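Local coordinates for PbSGBP-B lipoprotein (Prevotella bryantii B14, PDB 6D2Y) that probably binds polysaccharide at the bacterial surface as a multidomain lipoprotein of a polysaccharide utilization locus, and carries a magnesium ion, at residues E199-S204 against A212-M217; V135-N140 against T150-Y155; Y172-E177 against E193-H198; V128-P133 against D205-T210; D154-Y159 against T185-T190. All coordinates share one frame; numbering follows the deposited sequence.

Contact 1: residues E199-S204 against A212-M217; sequences EDIVVS and APFQYM
The amide N of Ala212 donates to O of Ile201 at 2.7 Å, an almost straight bond (171° at the hydrogen), and beside it CB of Ala212 rests 3.9 Å from CB of Ile201. The CG1-CD1 branch of Ile201 runs on toward Phe214: with CG1 anti to the carbonyl carbon (chi1 -62°) and the chain extended, CD1 arrives at the edge of the ring, 4.1 Å from CD1 of Phe214. Ala212 CB lies over one face of the same ring, toward its rim. Gln215 leans on backbone instead, its CG 3.2 Å from O of Glu199.

Beyond Ala212 the strands part, and water takes over. One water accepts from N of Ile201 and donates to O of Ala212 and to O of Phe214; another accepts from N of Glu199 (2.9 Å) and from N of Tyr216 (3.0 Å). Backbone polar groups along the opening are thus joined through solvent. At the periphery, Glu199 pairs with Lys170 and the Tyr216 hydroxyl with O of Ala143.

The chain turns a corner at Pro213 as strand 208-215 leaves strand 200-205. Ile201 also packs on Ile166 and Val168 of strand 165-168, while Met138 of strand 134-138, in the facing sheet, touches both Ile201 and Phe214.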
# COMPACT_ATOMS: atom_id res chain seq x y z
N GLU A 199 -14.64 6.39 6.79
CA GLU A 199 -14.10 7.55 7.47
C GLU A 199 -12.58 7.44 7.56
O GLU A 199 -12.01 6.35 7.43
CB GLU A 199 -14.70 7.72 8.87
CG GLU A 199 -16.20 8.00 8.86
CD GLU A 199 -16.55 9.27 9.60
OE1 GLU A 199 -16.96 9.18 10.78
OE2 GLU A 199 -16.43 10.36 9.00
N ASP A 200 -11.94 8.58 7.77
CA ASP A 200 -10.48 8.62 7.79
C ASP A 200 -9.94 7.91 9.02
O ASP A 200 -10.49 8.02 10.12
CB ASP A 200 -9.99 10.07 7.74
CG ASP A 200 -10.62 10.86 6.61
OD1 ASP A 200 -11.71 11.42 6.80
OD2 ASP A 200 -10.02 10.90 5.51
N ILE A 201 -8.84 7.18 8.83
CA ILE A 201 -8.18 6.45 9.90
C ILE A 201 -6.83 7.11 10.16
O ILE A 201 -6.03 7.29 9.23
CB ILE A 201 -8.00 4.96 9.53
CG1 ILE A 201 -9.37 4.31 9.33
CG2 ILE A 201 -7.21 4.23 10.61
CD1 ILE A 201 -9.29 2.89 8.88
N VAL A 202 -6.58 7.46 11.42
CA VAL A 202 -5.38 8.18 11.81
C VAL A 202 -4.66 7.37 12.88
O VAL A 202 -5.26 6.98 13.89
CB VAL A 202 -5.71 9.59 12.33
CG1 VAL A 202 -4.45 10.30 12.81
CG2 VAL A 202 -6.41 10.40 11.25
N VAL A 203 -3.38 7.10 12.65
CA VAL A 203 -2.51 6.46 13.63
C VAL A 203 -1.65 7.54 14.27
O VAL A 203 -0.89 8.23 13.57
CB VAL A 203 -1.64 5.37 12.98
CG1 VAL A 203 -0.68 4.79 14.01
CG2 VAL A 203 -2.51 4.28 12.38
N SER A 204 -1.78 7.70 15.58
CA SER A 204 -1.10 8.77 16.30
C SER A 204 -0.27 8.20 17.43
O SER A 204 -0.68 7.24 18.09
CB SER A 204 -2.11 9.79 16.86
OG SER A 204 -3.03 9.16 17.73
N ALA A 212 -4.17 7.24 7.34
CA ALA A 212 -4.02 5.98 6.62
C ALA A 212 -4.55 6.12 5.19
O ALA A 212 -5.52 6.84 4.95
CB ALA A 212 -4.78 4.87 7.34
N PRO A 213 -3.92 5.44 4.23
CA PRO A 213 -4.39 5.52 2.84
C PRO A 213 -5.55 4.58 2.57
O PRO A 213 -5.64 4.00 1.48
CB PRO A 213 -3.15 5.14 2.03
CG PRO A 213 -2.43 4.19 2.93
CD PRO A 213 -2.66 4.67 4.34
N PHE A 214 -6.44 4.41 3.54
CA PHE A 214 -7.58 3.52 3.37
C PHE A 214 -8.64 3.87 4.41
O PHE A 214 -8.36 4.54 5.41
CB PHE A 214 -7.18 2.05 3.49
CG PHE A 214 -6.23 1.76 4.62
CD1 PHE A 214 -6.65 1.81 5.94
CD2 PHE A 214 -4.90 1.45 4.37
CE1 PHE A 214 -5.78 1.55 6.98
CE2 PHE A 214 -4.02 1.18 5.40
CZ PHE A 214 -4.46 1.23 6.71
N GLN A 215 -9.85 3.40 4.16
CA GLN A 215 -10.96 3.56 5.08
C GLN A 215 -11.56 2.19 5.37
O GLN A 215 -11.35 1.23 4.62
CB GLN A 215 -12.04 4.49 4.52
CG GLN A 215 -11.56 5.92 4.27
CD GLN A 215 -12.65 6.81 3.71
OE1 GLN A 215 -13.63 6.34 3.12
NE2 GLN A 215 -12.50 8.12 3.90
N TYR A 216 -12.30 2.10 6.47
CA TYR A 216 -12.96 0.85 6.83
C TYR A 216 -14.17 0.63 5.91
O TYR A 216 -14.98 1.54 5.74
CB TYR A 216 -13.41 0.90 8.28
CG TYR A 216 -14.03 -0.39 8.76
CD1 TYR A 216 -13.44 -1.61 8.45
CD2 TYR A 216 -15.21 -0.39 9.49
CE1 TYR A 216 -14.00 -2.79 8.88
CE2 TYR A 216 -15.78 -1.58 9.92
CZ TYR A 216 -15.17 -2.78 9.61
OH TYR A 216 -15.72 -3.96 10.03
N MSE A 217 -14.29 -0.57 5.35
CA MSE A 217 -15.31 -0.86 4.32
C MSE A 217 -15.17 0.10 3.15
O MSE A 217 -16.17 0.58 2.64
CB MSE A 217 -16.74 -0.74 4.88
CG MSE A 217 -17.12 -1.66 6.06
SE MSE A 217 -17.38 -3.58 5.78
CE MSE A 217 -15.98 -4.47 6.81
O HOH W 1 -13.57 4.15 8.33
O HOH W 2 -7.65 7.47 6.10

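Contact 2: residues V135-N140 against T150-Y155; sequences VVSMSN and TITGDY
Thr152 O accepts two successive backbone amides, N of Val136 at 3.0 Å and N of Ser137 at 3.2 Å. The first lies in the carbonyl plane; the second is tilted 25° from it. Thr152 N returns a bond to O of Ser137, and farther along Ser139 N donates to O of Thr150. Gly153 and Val135 form a non-hydrogen-bonded antiparallel pair, CA to CA 4.6 Å.

Side-chain polar groups finish the edge. With OG between its own backbone N and carbonyl carbon (chi1 62°), Ser139 turns the hydroxyl back to the neighbouring strand, where OG accepts from N of Thr150 at 3.1 Å and nearly straight, 172° at the hydrogen. A water donates to O of Thr150 and bonds to OG1 of Thr152, which also has Lys186 as a partner.

Val135, Met138 and Ile151 lie on one face of the sheet, Ser137 and Thr152 on the other. CG of the selenomethionine Met138 meets CG1 of Ile151 at 3.6 Å, the two chains crossing at a slant, and CG1 of Val135 approaches CG2 of Ile151 at 4.1 Å.

Val136 and Ser137 opposite the single residue Thr152 form a classic beta bulge, here in an antiparallel hairpin of the IPT/TIG domain, an immunoglobulin-like beta sandwich.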
# COMPACT_ATOMS: atom_id res chain seq x y z
N VAL A 135 1.90 4.73 7.47
CA VAL A 135 0.85 3.73 7.29
C VAL A 135 0.82 3.34 5.82
O VAL A 135 0.69 4.21 4.95
CB VAL A 135 -0.52 4.25 7.76
CG1 VAL A 135 -1.55 3.14 7.68
CG2 VAL A 135 -0.42 4.80 9.17
N VAL A 136 0.94 2.05 5.55
CA VAL A 136 1.00 1.59 4.17
C VAL A 136 -0.21 0.73 3.83
O VAL A 136 -0.96 1.06 2.90
CB VAL A 136 2.32 0.83 3.90
CG1 VAL A 136 2.31 0.26 2.49
CG2 VAL A 136 3.51 1.76 4.09
N SER A 137 -0.43 -0.35 4.56
CA SER A 137 -1.44 -1.32 4.17
C SER A 137 -2.23 -1.81 5.37
O SER A 137 -1.75 -1.79 6.50
CB SER A 137 -0.82 -2.52 3.44
OG SER A 137 0.12 -3.18 4.27
N MSE A 138 -3.45 -2.27 5.10
CA MSE A 138 -4.26 -2.93 6.10
C MSE A 138 -4.51 -4.34 5.57
O MSE A 138 -4.66 -4.52 4.36
CB MSE A 138 -5.58 -2.17 6.33
CG MSE A 138 -6.19 -2.39 7.70
SE MSE A 138 -8.12 -2.15 7.72
CE MSE A 138 -8.26 -0.40 8.48
N SER A 139 -4.52 -5.33 6.46
CA SER A 139 -4.61 -6.72 6.02
C SER A 139 -5.89 -6.96 5.23
O SER A 139 -5.86 -7.52 4.13
CB SER A 139 -4.55 -7.66 7.23
OG SER A 139 -5.64 -7.43 8.10
N ASN A 140 -7.03 -6.54 5.78
CA ASN A 140 -8.31 -6.64 5.09
C ASN A 140 -9.08 -5.36 5.41
O ASN A 140 -9.61 -5.22 6.52
CB ASN A 140 -9.09 -7.87 5.52
CG ASN A 140 -10.45 -7.99 4.85
OD1 ASN A 140 -10.85 -7.14 4.06
ND2 ASN A 140 -11.17 -9.06 5.16
N THR A 150 -4.36 -6.61 10.83
CA THR A 150 -3.00 -6.11 10.97
C THR A 150 -2.80 -4.91 10.06
O THR A 150 -3.19 -4.95 8.88
CB THR A 150 -1.97 -7.20 10.65
OG1 THR A 150 -2.11 -7.60 9.28
CG2 THR A 150 -2.16 -8.41 11.55
N ILE A 151 -2.20 -3.85 10.59
CA ILE A 151 -1.87 -2.65 9.83
C ILE A 151 -0.36 -2.59 9.71
O ILE A 151 0.36 -2.57 10.72
CB ILE A 151 -2.43 -1.39 10.50
CG1 ILE A 151 -3.91 -1.21 10.16
CG2 ILE A 151 -1.66 -0.16 10.05
CD1 ILE A 151 -4.63 -0.23 11.05
N THR A 152 0.14 -2.57 8.48
CA THR A 152 1.57 -2.60 8.21
C THR A 152 2.08 -1.21 7.88
O THR A 152 1.41 -0.43 7.19
CB THR A 152 1.89 -3.56 7.05
OG1 THR A 152 1.20 -4.80 7.25
CG2 THR A 152 3.38 -3.82 6.97
N GLY A 153 3.26 -0.89 8.38
CA GLY A 153 3.88 0.39 8.12
C GLY A 153 5.25 0.52 8.76
O GLY A 153 6.09 -0.37 8.61
N ASP A 154 5.48 1.63 9.46
CA ASP A 154 6.76 1.85 10.12
C ASP A 154 6.58 2.89 11.21
O ASP A 154 5.63 3.68 11.19
CB ASP A 154 7.83 2.30 9.12
CG ASP A 154 9.24 1.98 9.59
OD1 ASP A 154 9.42 1.75 10.80
OD2 ASP A 154 10.16 1.96 8.75
N TYR A 155 7.51 2.87 12.17
CA TYR A 155 7.55 3.83 13.27
C TYR A 155 6.26 3.80 14.10
O TYR A 155 5.73 4.84 14.49
CB TYR A 155 7.84 5.25 12.76
CG TYR A 155 9.15 5.34 12.01
CD1 TYR A 155 9.18 5.55 10.64
CD2 TYR A 155 10.37 5.21 12.68
CE1 TYR A 155 10.38 5.63 9.95
CE2 TYR A 155 11.57 5.29 12.00
CZ TYR A 155 11.57 5.50 10.64
OH TYR A 155 12.77 5.58 9.96
O HOH W 3 -1.23 -4.85 6.90

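Contact 3: residues Y172-E177 against E193-H198; sequences YTLPRE and EDMPQH
Tyr172 lays one face of its ring against Pro196, whose CD stands 3.7 Å from the ring centroid and 23° off the normal. This is a CH-pi contact, displaced toward the rim on the CB side: CD is 3.4 Å from CG of Tyr172, and the proline CG reaches back to CB of Tyr172 at 3.6 Å. A tyrosine CG anti to the backbone N (chi1 -180°) carries the ring out toward the loop 193-198.

The selenomethionine Met195 comes to the same face nearer the hydroxyl end. Its CA sits 4.1 Å from CZ of Tyr172, while its side chain crosses the tyrosine at about a right angle and touches only lightly, CB to CE2 of Tyr172 at 4.2 Å. Bent at its last torsion, Met195 brings its terminal methyl CE within 4.3 Å of CD1 of Leu174.

No hydrogen bond crosses between the segments. The hydroxyl of Tyr172 is buried here without a polar partner in the model.

Pro192 also touches Tyr172. Met195 and Pro196 rest on Val168 of strand 165-168, and Met195 and Leu174 both reach Phe189 of strand 186-190, so the loop before strand 200-205 lies beside the short, weakly bonded edge strand 172-173.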
# COMPACT_ATOMS: atom_id res chain seq x y z
N TYR A 172 -14.46 8.64 17.34
CA TYR A 172 -14.17 7.25 17.68
C TYR A 172 -12.68 7.05 17.91
O TYR A 172 -11.85 7.52 17.12
CB TYR A 172 -14.66 6.30 16.59
CG TYR A 172 -14.39 4.85 16.90
CD1 TYR A 172 -15.22 4.13 17.75
CD2 TYR A 172 -13.30 4.19 16.34
CE1 TYR A 172 -14.97 2.80 18.04
CE2 TYR A 172 -13.05 2.86 16.62
CZ TYR A 172 -13.89 2.17 17.47
OH TYR A 172 -13.64 0.85 17.75
N THR A 173 -12.35 6.33 18.98
CA THR A 173 -10.99 5.91 19.26
C THR A 173 -10.99 4.40 19.48
O THR A 173 -11.82 3.89 20.24
CB THR A 173 -10.42 6.62 20.49
OG1 THR A 173 -10.42 8.04 20.27
CG2 THR A 173 -8.99 6.16 20.76
N LEU A 174 -10.08 3.70 18.82
CA LEU A 174 -10.00 2.26 18.95
C LEU A 174 -9.64 1.89 20.39
O LEU A 174 -8.61 2.36 20.90
CB LEU A 174 -8.95 1.69 17.99
CG LEU A 174 -8.77 0.17 17.98
CD1 LEU A 174 -10.03 -0.52 17.47
CD2 LEU A 174 -7.56 -0.22 17.15
N PRO A 175 -10.45 1.08 21.07
CA PRO A 175 -10.12 0.70 22.45
C PRO A 175 -8.81 -0.08 22.50
O PRO A 175 -8.53 -0.91 21.63
CB PRO A 175 -11.31 -0.16 22.88
CG PRO A 175 -12.42 0.21 21.93
CD PRO A 175 -11.75 0.53 20.64
N ARG A 176 -8.00 0.22 23.51
CA ARG A 176 -6.71 -0.44 23.65
C ARG A 176 -6.86 -1.94 23.85
O ARG A 176 -6.01 -2.72 23.40
CB ARG A 176 -5.92 0.19 24.79
CG ARG A 176 -4.88 -0.71 25.45
CD ARG A 176 -3.59 -0.78 24.65
NE ARG A 176 -3.20 0.51 24.10
CZ ARG A 176 -1.94 0.88 23.87
NH1 ARG A 176 -0.94 0.05 24.16
NH2 ARG A 176 -1.68 2.08 23.36
N GLU A 177 -7.95 -2.37 24.49
CA GLU A 177 -8.16 -3.80 24.70
C GLU A 177 -8.32 -4.54 23.37
O GLU A 177 -8.00 -5.73 23.29
CB GLU A 177 -9.39 -4.04 25.58
CG GLU A 177 -10.57 -3.13 25.28
CD GLU A 177 -10.53 -1.82 26.03
OE1 GLU A 177 -11.55 -1.47 26.68
OE2 GLU A 177 -9.49 -1.13 25.99
N GLU A 193 -17.09 -4.27 16.75
CA GLU A 193 -18.34 -4.38 16.01
C GLU A 193 -18.80 -3.05 15.44
O GLU A 193 -19.61 -3.04 14.50
CB GLU A 193 -19.44 -4.95 16.91
CG GLU A 193 -19.38 -6.45 17.10
CD GLU A 193 -20.55 -7.18 16.46
OE1 GLU A 193 -21.08 -6.68 15.45
OE2 GLU A 193 -20.94 -8.25 16.97
N ASP A 194 -18.30 -1.92 15.95
CA ASP A 194 -18.89 -0.62 15.66
C ASP A 194 -17.84 0.40 15.24
O ASP A 194 -17.95 1.58 15.56
CB ASP A 194 -19.67 -0.11 16.88
CG ASP A 194 -18.77 0.15 18.08
OD1 ASP A 194 -17.75 -0.56 18.22
OD2 ASP A 194 -19.09 1.06 18.87
N MSE A 195 -16.81 -0.03 14.51
CA MSE A 195 -15.85 0.95 14.03
C MSE A 195 -16.48 1.68 12.85
O MSE A 195 -17.05 1.05 11.95
CB MSE A 195 -14.51 0.30 13.63
CG MSE A 195 -13.65 1.20 12.75
SE MSE A 195 -12.10 0.34 11.93
CE MSE A 195 -10.84 0.45 13.40
N PRO A 196 -16.41 3.01 12.87
CA PRO A 196 -17.04 3.81 11.81
C PRO A 196 -16.52 3.45 10.43
O PRO A 196 -15.32 3.26 10.23
CB PRO A 196 -16.69 5.25 12.19
CG PRO A 196 -16.48 5.20 13.66
CD PRO A 196 -15.87 3.85 13.95
N GLN A 197 -17.44 3.37 9.48
CA GLN A 197 -17.12 3.00 8.11
C GLN A 197 -16.96 4.25 7.25
O GLN A 197 -17.53 5.30 7.55
CB GLN A 197 -18.22 2.11 7.54
CG GLN A 197 -18.19 0.71 8.09
CD GLN A 197 -19.47 -0.05 7.82
OE1 GLN A 197 -20.06 0.08 6.75
NE2 GLN A 197 -19.88 -0.88 8.77
N HIS A 198 -16.17 4.12 6.18
CA HIS A 198 -16.00 5.18 5.18
C HIS A 198 -15.54 6.49 5.82
O HIS A 198 -16.00 7.57 5.46
CB HIS A 198 -17.29 5.38 4.39
CG HIS A 198 -18.02 4.11 4.08
ND1 HIS A 198 -19.17 3.74 4.74
CD2 HIS A 198 -17.77 3.13 3.18
CE1 HIS A 198 -19.60 2.58 4.26
NE2 HIS A 198 -18.76 2.19 3.32

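Contact 4: residues V128-P133 against D205-T210; sequences VTISAP and DKYGST
Ile130 sits squarely over one face of the Tyr207 ring, in a CH-pi contact that puts its CB 3.4 Å from the ring centroid and only 1° off the normal. Its CG1 extends toward the hydroxyl end, 3.5 Å from CZ of Tyr207, the two side chains running alongside each other. Lys206 CB covers the opposite face. A second packing site joins Pro133 to Asp205: the ring atom CG of Pro133 lies 3.4 Å from OD1 of Asp205 and about as far from the other oxygen of that carboxylate.

The polar contacts are few. Thr210 OG1 donates to O of Pro133 at 2.6 Å from above the carbonyl plane, 48° out of it, a position reached with OG1 between the threonine's backbone N and carbonyl carbon (chi1 42°). A water donates to O of Val128 and also bonds to the hydroxyl of Tyr207, whose other partner is the hydroxyl of Tyr159.

Within the turn, Asp205 OD1 accepts from N of Tyr207 at 3.1 Å, an Asx turn inside the type I turn from Asp205 to Gly208.

This turn links strands 200-205 and 208-215. It packs on the linker that follows strand 121-129 and leads to strand 134-138, with Leu157 touching both Ile130 and Tyr207.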
# COMPACT_ATOMS: atom_id res chain seq x y z
N VAL A 128 14.44 14.03 21.43
CA VAL A 128 15.02 13.35 20.27
C VAL A 128 13.90 13.17 19.26
O VAL A 128 12.95 12.42 19.50
CB VAL A 128 15.66 12.02 20.65
CG1 VAL A 128 16.03 11.23 19.40
CG2 VAL A 128 16.89 12.25 21.52
N THR A 129 14.00 13.86 18.13
CA THR A 129 12.95 13.84 17.12
C THR A 129 12.96 12.50 16.38
O THR A 129 13.99 12.10 15.83
CB THR A 129 13.13 15.00 16.14
OG1 THR A 129 12.63 16.20 16.74
CG2 THR A 129 12.37 14.73 14.85
N ILE A 130 11.82 11.82 16.38
CA ILE A 130 11.65 10.55 15.69
C ILE A 130 10.58 10.73 14.62
O ILE A 130 9.64 11.52 14.79
CB ILE A 130 11.27 9.42 16.67
CG1 ILE A 130 12.30 9.33 17.80
CG2 ILE A 130 11.18 8.08 15.95
CD1 ILE A 130 13.61 8.71 17.39
N SER A 131 10.73 10.00 13.52
CA SER A 131 9.78 10.10 12.42
C SER A 131 8.38 9.73 12.88
O SER A 131 8.19 8.85 13.72
CB SER A 131 10.22 9.18 11.27
OG SER A 131 9.32 9.27 10.18
N ALA A 132 7.39 10.43 12.32
CA ALA A 132 6.00 10.12 12.57
C ALA A 132 5.65 8.74 11.99
O ALA A 132 6.39 8.22 11.15
CB ALA A 132 5.10 11.19 11.95
N PRO A 133 4.55 8.13 12.43
CA PRO A 133 4.19 6.81 11.90
C PRO A 133 3.91 6.88 10.41
O PRO A 133 3.36 7.86 9.90
CB PRO A 133 2.94 6.44 12.69
CG PRO A 133 2.99 7.27 13.92
CD PRO A 133 3.64 8.55 13.51
N ASP A 205 0.90 8.79 17.65
CA ASP A 205 1.73 8.46 18.80
C ASP A 205 2.43 9.73 19.26
O ASP A 205 2.00 10.84 18.94
CB ASP A 205 2.71 7.32 18.44
CG ASP A 205 3.68 7.68 17.34
OD1 ASP A 205 3.66 8.84 16.86
OD2 ASP A 205 4.48 6.80 16.94
N LYS A 206 3.52 9.58 20.01
CA LYS A 206 4.22 10.73 20.57
C LYS A 206 4.78 11.64 19.49
O LYS A 206 4.89 12.85 19.69
CB LYS A 206 5.34 10.27 21.50
CG LYS A 206 5.92 11.36 22.39
CD LYS A 206 7.19 10.91 23.07
CE LYS A 206 7.75 12.00 23.97
NZ LYS A 206 8.80 12.79 23.27
N TYR A 207 5.13 11.08 18.33
CA TYR A 207 5.88 11.80 17.32
C TYR A 207 5.02 12.35 16.19
O TYR A 207 5.56 12.94 15.25
CB TYR A 207 6.98 10.90 16.75
CG TYR A 207 7.85 10.30 17.83
CD1 TYR A 207 8.65 11.10 18.63
CD2 TYR A 207 7.87 8.92 18.06
CE1 TYR A 207 9.45 10.56 19.62
CE2 TYR A 207 8.66 8.37 19.06
CZ TYR A 207 9.45 9.20 19.83
OH TYR A 207 10.24 8.66 20.82
N GLY A 208 3.70 12.19 16.26
CA GLY A 208 2.83 12.81 15.28
C GLY A 208 1.65 11.97 14.83
O GLY A 208 1.49 10.82 15.26
N SER A 209 0.81 12.54 13.96
CA SER A 209 -0.36 11.88 13.42
C SER A 209 -0.23 11.78 11.91
O SER A 209 0.24 12.72 11.25
CB SER A 209 -1.64 12.65 13.77
OG SER A 209 -2.08 12.36 15.09
N THR A 210 -0.65 10.65 11.35
CA THR A 210 -0.59 10.43 9.91
C THR A 210 -1.84 9.68 9.47
O THR A 210 -2.21 8.68 10.09
CB THR A 210 0.67 9.66 9.51
OG1 THR A 210 0.90 8.60 10.44
CG2 THR A 210 1.88 10.59 9.49
O HOH W 4 12.42 10.41 21.32

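Contact 5: residues D154-Y159 against T185-T190; sequences DYFLDY and TKITFT
CG of Phe156 (chi1 -62°) and CG1 of Ile187 (chi1 -60°) both stand anti to the carbonyl carbon, beside the backbone N, which sends the ring and the CG1 branch toward one another. Ile187 then continues nearly extended beyond CG1, placing its terminal methyl over the ring. CD1 of Ile187 stands 3.7 Å from the ring centroid of Phe156, 15° off the normal, a CH-pi contact over the face. CG1 follows along one side, 3.5 Å from CD2 of Phe156, and the two side chains cross at about a right angle.

The opposite face of the ring is covered by the chain's own carbonyl, O of Asp154, displaced toward the rim. At the ring edge and in its plane lies the backbone N of Lys186, 3.8 Å from CD2 of Phe156, and O of Thr185 approaches CE2 of Phe156 at 3.6 Å. The ring is thus boxed in by an aliphatic branch and backbone, with no hydrogen bond across the segments. Asp154 and Thr185 add a looser contact, and the Asp154 carboxylate has a salt bridge to Lys184.

Phe156 lies in the loop just after strand 148-154, which neighbours strand 186-190 in one sheet. Its ring and Ile187 both reach Val203 of strand 200-205 in the other sheet, so the pair lies between the sheets.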
# COMPACT_ATOMS: atom_id res chain seq x y z
N ASP A 154 5.48 1.63 9.46
CA ASP A 154 6.76 1.85 10.12
C ASP A 154 6.58 2.89 11.21
O ASP A 154 5.63 3.68 11.19
CB ASP A 154 7.83 2.30 9.12
CG ASP A 154 9.24 1.98 9.59
OD1 ASP A 154 9.42 1.75 10.80
OD2 ASP A 154 10.16 1.96 8.75
N TYR A 155 7.51 2.87 12.17
CA TYR A 155 7.55 3.83 13.27
C TYR A 155 6.26 3.80 14.10
O TYR A 155 5.73 4.84 14.49
CB TYR A 155 7.84 5.25 12.76
CG TYR A 155 9.15 5.34 12.01
CD1 TYR A 155 9.18 5.55 10.64
CD2 TYR A 155 10.37 5.21 12.68
CE1 TYR A 155 10.38 5.63 9.95
CE2 TYR A 155 11.57 5.29 12.00
CZ TYR A 155 11.57 5.50 10.64
OH TYR A 155 12.77 5.58 9.96
N PHE A 156 5.77 2.59 14.36
CA PHE A 156 4.67 2.38 15.30
C PHE A 156 5.30 2.15 16.67
O PHE A 156 5.61 1.03 17.06
CB PHE A 156 3.80 1.20 14.89
CG PHE A 156 3.13 1.38 13.56
CD1 PHE A 156 2.68 2.62 13.15
CD2 PHE A 156 2.93 0.29 12.72
CE1 PHE A 156 2.06 2.78 11.93
CE2 PHE A 156 2.31 0.44 11.50
CZ PHE A 156 1.87 1.69 11.10
N LEU A 157 5.51 3.24 17.41
CA LEU A 157 6.20 3.19 18.69
C LEU A 157 5.23 3.57 19.80
O LEU A 157 4.65 4.67 19.78
CB LEU A 157 7.42 4.11 18.69
CG LEU A 157 8.20 4.09 17.37
CD1 LEU A 157 9.14 5.27 17.26
CD2 LEU A 157 8.95 2.77 17.22
N ASP A 158 5.06 2.67 20.77
CA ASP A 158 4.10 2.82 21.85
C ASP A 158 4.86 2.94 23.17
O ASP A 158 5.74 2.13 23.47
CB ASP A 158 3.15 1.61 21.89
CG ASP A 158 2.12 1.72 22.99
OD1 ASP A 158 1.34 2.69 22.99
OD2 ASP A 158 2.07 0.81 23.85
N TYR A 159 4.51 3.96 23.96
CA TYR A 159 5.16 4.23 25.23
C TYR A 159 4.12 4.34 26.34
O TYR A 159 2.95 4.62 26.09
CB TYR A 159 5.99 5.52 25.19
CG TYR A 159 7.12 5.53 24.19
CD1 TYR A 159 7.03 6.26 23.01
CD2 TYR A 159 8.29 4.81 24.43
CE1 TYR A 159 8.07 6.28 22.10
CE2 TYR A 159 9.33 4.82 23.52
CZ TYR A 159 9.21 5.56 22.35
OH TYR A 159 10.24 5.57 21.44
N THR A 185 6.72 -2.16 12.91
CA THR A 185 6.19 -2.19 11.56
C THR A 185 4.74 -2.66 11.46
O THR A 185 4.11 -2.44 10.42
CB THR A 185 7.05 -3.08 10.65
OG1 THR A 185 7.32 -4.32 11.32
CG2 THR A 185 8.36 -2.40 10.32
N LYS A 186 4.21 -3.31 12.49
CA LYS A 186 2.88 -3.90 12.40
C LYS A 186 2.10 -3.66 13.68
O LYS A 186 2.63 -3.80 14.79
CB LYS A 186 2.96 -5.41 12.12
CG LYS A 186 3.73 -5.78 10.86
CD LYS A 186 3.26 -7.10 10.26
CE LYS A 186 3.87 -7.33 8.89
NZ LYS A 186 2.89 -7.12 7.78
N ILE A 187 0.83 -3.29 13.52
CA ILE A 187 -0.13 -3.17 14.61
C ILE A 187 -1.20 -4.23 14.39
O ILE A 187 -1.75 -4.33 13.29
CB ILE A 187 -0.76 -1.77 14.67
CG1 ILE A 187 0.31 -0.70 14.90
CG2 ILE A 187 -1.82 -1.71 15.76
CD1 ILE A 187 -0.20 0.71 14.70
N THR A 188 -1.50 -5.00 15.43
CA THR A 188 -2.48 -6.08 15.34
C THR A 188 -3.61 -5.82 16.32
O THR A 188 -3.36 -5.55 17.51
CB THR A 188 -1.83 -7.43 15.63
OG1 THR A 188 -0.69 -7.60 14.78
CG2 THR A 188 -2.81 -8.56 15.36
N PHE A 189 -4.85 -5.90 15.84
CA PHE A 189 -6.01 -5.67 16.69
C PHE A 189 -7.17 -6.53 16.22
O PHE A 189 -7.20 -7.01 15.08
CB PHE A 189 -6.41 -4.19 16.73
CG PHE A 189 -6.98 -3.67 15.43
CD1 PHE A 189 -6.15 -3.26 14.40
CD2 PHE A 189 -8.35 -3.59 15.25
CE1 PHE A 189 -6.67 -2.78 13.21
CE2 PHE A 189 -8.88 -3.11 14.06
CZ PHE A 189 -8.04 -2.71 13.04
N THR A 190 -8.13 -6.73 17.12
CA THR A 190 -9.36 -7.45 16.82
C THR A 190 -10.46 -6.44 16.50
O THR A 190 -10.79 -5.60 17.35
CB THR A 190 -9.77 -8.35 17.99
OG1 THR A 190 -8.72 -9.29 18.27
CG2 THR A 190 -11.03 -9.13 17.64

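Contacts 1, 2, 3 and 5 lie within the IPT/TIG range; contact 4 packs the turn between strands 200-205 and 208-215 on the chain that follows strand 121-129. Contact 1 is the most buried, and contacts 2 to 5 are partly buried. Contacts 1 and 2 are hairpin contacts in facing sheets, joined where Met138 packs on Ile201 and Phe214. Backbone bonds dominate contact 2, whereas contact 1 has one direct bond and bridging waters. Contacts 3 and 5 bond nothing across their segments and rely on an aromatic face under an aliphatic group. Contact 4 combines a CH-pi contact with a hydroxyl-to-carbonyl hydrogen bond. Contacts 2 and 5 share Asp154 and Tyr155; contacts 1 and 4 share strand 208-215.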